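PDB 7ML9: insecticidal protein from Brevibacillus laterosporus, which is an insecticidal toxin active against the western corn rootworm and probably acts by forming beta-barrel pores in membranes. Local coordinates for residues A[190-195]-A[283-288]. Residues are numbered along the deposited sequence; the frame is centred on the assembly and turned at random.
Sequences PSQKIK and FILKIE
In the beta-sandwich at one end of this elongated, aerolysin-like toxin, Gln192, just before strand 193-196, and Ile194 within it face Leu285 and Ile287 across the interior between two sheets. Face-to-face packing, rather than strand pairing, follows from the spacing: the CA atoms of Gln192 and Leu285 lie 9.0 Å apart and those of Ile194 and Ile287 8.6 Å, too far for backbone bonding. Each segment is instead hydrogen-bonded within its own sheet, 193-195 to strand 123-126 through Ile194 and Leu125, and 283-288 to strands 201-229 and 303-323 on its two flanks. By this register the two segments run the same way.

Two side-chain contacts span the distance between the layers. The isoleucines meet tip to tip, CD1 of Ile194 standing 4.0 Å from CD1 of Ile287; in both, CG1 is anti to the carbonyl carbon (chi1 -50° in Ile194, -47° in Ile287), and the ethyl arm carries the methyl to the meeting point. One step back, Leu285 lies obliquely across the methylenes of Gln192, its CD1 3.6 Å from Gln192 CG and 4.1 Å from Gln192 CB. Ile194 also touches Ile308 and Gln192 touches Val310, both of strand 303-323, while Ile287 touches Tyr202 and Val204. From the face of 283-288 turned away from 190-195, Lys286 NZ and Glu288 OE2 form a weak, long salt bridge of 3.4 Å, and Glu288 OE1 makes a second one with Arg203 NH2. The buried surface is modest, 159 Å², and its side-chain packing between facing layers is characteristic of a beta-sandwich core.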
ATOM      1  N   PRO A 190      17.054  -7.681  27.369  1.00 26.89           N
ATOM      2  CA  PRO A 190      17.200  -8.533  28.552  1.00 30.93           C
ATOM      3  C   PRO A 190      18.617  -8.461  29.110  1.00 26.94           C
ATOM      4  O   PRO A 190      19.577  -8.088  28.427  1.00 25.60           O
ATOM      5  CB  PRO A 190      16.873  -9.939  28.031  1.00 35.07           C
ATOM      6  CG  PRO A 190      16.117  -9.710  26.752  1.00 38.45           C
ATOM      7  CD  PRO A 190      16.677  -8.448  26.170  1.00 32.61           C
ATOM      8  N   SER A 191      18.718  -8.780  30.392  1.00 29.45           N
ATOM      9  CA  SER A 191      20.004  -8.830  31.076  1.00 31.02           C
ATOM     10  C   SER A 191      20.951  -9.816  30.391  1.00 27.15           C
ATOM     11  O   SER A 191      20.556 -10.932  30.051  1.00 28.65           O
ATOM     12  CB  SER A 191      19.770  -9.235  32.532  1.00 28.09           C
ATOM     13  OG  SER A 191      20.997  -9.370  33.228  1.00 39.12           O
ATOM     14  N   GLN A 192      22.202  -9.401  30.189  1.00 28.75           N
ATOM     15  CA  GLN A 192      23.232 -10.223  29.567  1.00 26.56           C
ATOM     16  C   GLN A 192      24.312 -10.584  30.587  1.00 31.48           C
ATOM     17  O   GLN A 192      24.605  -9.813  31.506  1.00 27.56           O
ATOM     18  CB  GLN A 192      23.878  -9.506  28.376  1.00 25.71           C
ATOM     19  CG  GLN A 192      22.889  -9.085  27.285  1.00 32.12           C
ATOM     20  CD  GLN A 192      22.117 -10.275  26.728  1.00 36.69           C
ATOM     21  OE1 GLN A 192      20.882 -10.286  26.717  1.00 39.29           O
ATOM     22  NE2 GLN A 192      22.848 -11.289  26.275  1.00 29.16           N
ATOM     23  N   LYS A 193      24.905 -11.763  30.404  1.00 30.63           N
ATOM     24  CA  LYS A 193      25.964 -12.282  31.265  1.00 32.31           C
ATOM     25  C   LYS A 193      27.317 -11.940  30.643  1.00 32.99           C
ATOM     26  O   LYS A 193      27.595 -12.330  29.505  1.00 32.53           O
ATOM     27  CB  LYS A 193      25.814 -13.796  31.451  1.00 34.96           C
ATOM     28  CG  LYS A 193      26.393 -14.324  32.764  1.00 44.25           C
ATOM     29  CD  LYS A 193      25.305 -14.859  33.708  1.00 57.85           C
ATOM     30  CE  LYS A 193      25.867 -15.269  35.087  1.00 56.91           C
ATOM     31  NZ  LYS A 193      25.199 -14.615  36.265  1.00 58.09           N
ATOM     32  N   ILE A 194      28.151 -11.203  31.382  1.00 32.65           N
ATOM     33  CA  ILE A 194      29.449 -10.727  30.908  1.00 28.99           C
ATOM     34  C   ILE A 194      30.546 -11.289  31.809  1.00 32.22           C
ATOM     35  O   ILE A 194      30.457 -11.183  33.038  1.00 27.00           O
ATOM     36  CB  ILE A 194      29.520  -9.189  30.893  1.00 31.27           C
ATOM     37  CG1 ILE A 194      28.303  -8.603  30.169  1.00 34.45           C
ATOM     38  CG2 ILE A 194      30.813  -8.727  30.258  1.00 28.18           C
ATOM     39  CD1 ILE A 194      28.247  -8.979  28.729  1.00 33.70           C
ATOM     40  N   LYS A 195      31.586 -11.870  31.204  1.00 33.08           N
ATOM     41  CA  LYS A 195      32.753 -12.305  31.968  1.00 31.63           C
ATOM     42  C   LYS A 195      33.642 -11.095  32.249  1.00 26.73           C
ATOM     43  O   LYS A 195      34.122 -10.444  31.319  1.00 30.60           O
ATOM     44  CB  LYS A 195      33.529 -13.392  31.220  1.00 38.35           C
ATOM     45  CG  LYS A 195      34.844 -13.792  31.902  1.00 43.66           C
ATOM     46  CD  LYS A 195      35.255 -15.236  31.570  1.00 55.84           C
ATOM     47  CE  LYS A 195      36.775 -15.422  31.612  1.00 53.00           C
ATOM     48  NZ  LYS A 195      37.500 -14.338  30.871  1.00 56.53           N
ATOM     49  N   PHE A 283      19.020  -4.419  20.103  1.00 27.55           N
ATOM     50  CA  PHE A 283      20.049  -3.685  20.830  1.00 28.48           C
ATOM     51  C   PHE A 283      21.423  -4.270  20.510  1.00 22.19           C
ATOM     52  O   PHE A 283      21.568  -5.484  20.343  1.00 28.99           O
ATOM     53  CB  PHE A 283      19.830  -3.745  22.348  1.00 24.18           C
ATOM     54  CG  PHE A 283      18.710  -2.868  22.852  1.00 27.78           C
ATOM     55  CD1 PHE A 283      18.926  -1.524  23.114  1.00 22.58           C
ATOM     56  CD2 PHE A 283      17.441  -3.398  23.065  1.00 24.83           C
ATOM     57  CE1 PHE A 283      17.885  -0.712  23.597  1.00 21.79           C
ATOM     58  CE2 PHE A 283      16.403  -2.598  23.543  1.00 24.65           C
ATOM     59  CZ  PHE A 283      16.628  -1.266  23.811  1.00 22.65           C
ATOM     60  N   ILE A 284      22.420  -3.397  20.420  1.00 25.59           N
ATOM     61  CA  ILE A 284      23.821  -3.797  20.477  1.00 27.90           C
ATOM     62  C   ILE A 284      24.417  -3.276  21.781  1.00 25.61           C
ATOM     63  O   ILE A 284      24.292  -2.084  22.095  1.00 25.13           O
ATOM     64  CB  ILE A 284      24.604  -3.297  19.250  1.00 30.26           C
ATOM     65  CG1 ILE A 284      26.085  -3.692  19.351  1.00 36.26           C
ATOM     66  CG2 ILE A 284      24.436  -1.806  19.064  1.00 33.32           C
ATOM     67  CD1 ILE A 284      26.732  -3.963  17.993  1.00 45.34           C
ATOM     68  N   LEU A 285      25.038  -4.176  22.550  1.00 23.99           N
ATOM     69  CA  LEU A 285      25.786  -3.820  23.751  1.00 22.37           C
ATOM     70  C   LEU A 285      27.274  -3.811  23.433  1.00 26.27           C
ATOM     71  O   LEU A 285      27.797  -4.770  22.862  1.00 33.98           O
ATOM     72  CB  LEU A 285      25.508  -4.795  24.891  1.00 21.08           C
ATOM     73  CG  LEU A 285      24.067  -4.965  25.346  1.00 27.55           C
ATOM     74  CD1 LEU A 285      24.001  -5.775  26.636  1.00 25.43           C
ATOM     75  CD2 LEU A 285      23.434  -3.607  25.523  1.00 24.96           C
ATOM     76  N   LYS A 286      27.938  -2.722  23.783  1.00 24.24           N
ATOM     77  CA  LYS A 286      29.365  -2.537  23.580  1.00 25.10           C
ATOM     78  C   LYS A 286      30.042  -2.569  24.948  1.00 32.47           C
ATOM     79  O   LYS A 286      29.688  -1.785  25.837  1.00 29.23           O
ATOM     80  CB  LYS A 286      29.597  -1.216  22.856  1.00 25.45           C
ATOM     81  CG  LYS A 286      31.013  -0.759  22.656  1.00 38.07           C
ATOM     82  CD  LYS A 286      30.983   0.719  22.284  1.00 41.51           C
ATOM     83  CE  LYS A 286      31.794   1.033  21.046  1.00 49.22           C
ATOM     84  NZ  LYS A 286      32.770   2.131  21.305  1.00 56.96           N
ATOM     85  N   ILE A 287      30.996  -3.484  25.119  1.00 27.57           N
ATOM     86  CA  ILE A 287      31.672  -3.704  26.398  1.00 24.35           C
ATOM     87  C   ILE A 287      33.054  -3.077  26.332  1.00 30.82           C
ATOM     88  O   ILE A 287      33.866  -3.452  25.478  1.00 29.39           O
ATOM     89  CB  ILE A 287      31.785  -5.200  26.719  1.00 26.10           C
ATOM     90  CG1 ILE A 287      30.451  -5.905  26.486  1.00 32.57           C
ATOM     91  CG2 ILE A 287      32.336  -5.398  28.139  1.00 27.47           C
ATOM     92  CD1 ILE A 287      29.323  -5.372  27.324  1.00 28.14           C
ATOM     93  N   GLU A 288      33.335  -2.142  27.239  1.00 27.61           N
ATOM     94  CA  GLU A 288      34.608  -1.434  27.267  1.00 27.46           C
ATOM     95  C   GLU A 288      35.354  -1.721  28.564  1.00 31.02           C
ATOM     96  O   GLU A 288      34.762  -1.733  29.645  1.00 25.10           O
ATOM     97  CB  GLU A 288      34.417   0.073  27.135  1.00 32.00           C
ATOM     98  CG  GLU A 288      33.864   0.527  25.798  1.00 37.55           C
ATOM     99  CD  GLU A 288      33.717   2.037  25.715  1.00 51.11           C
ATOM    100  OE1 GLU A 288      33.778   2.701  26.776  1.00 47.38           O
ATOM    101  OE2 GLU A 288      33.547   2.558  24.588  1.00 49.71           O
TER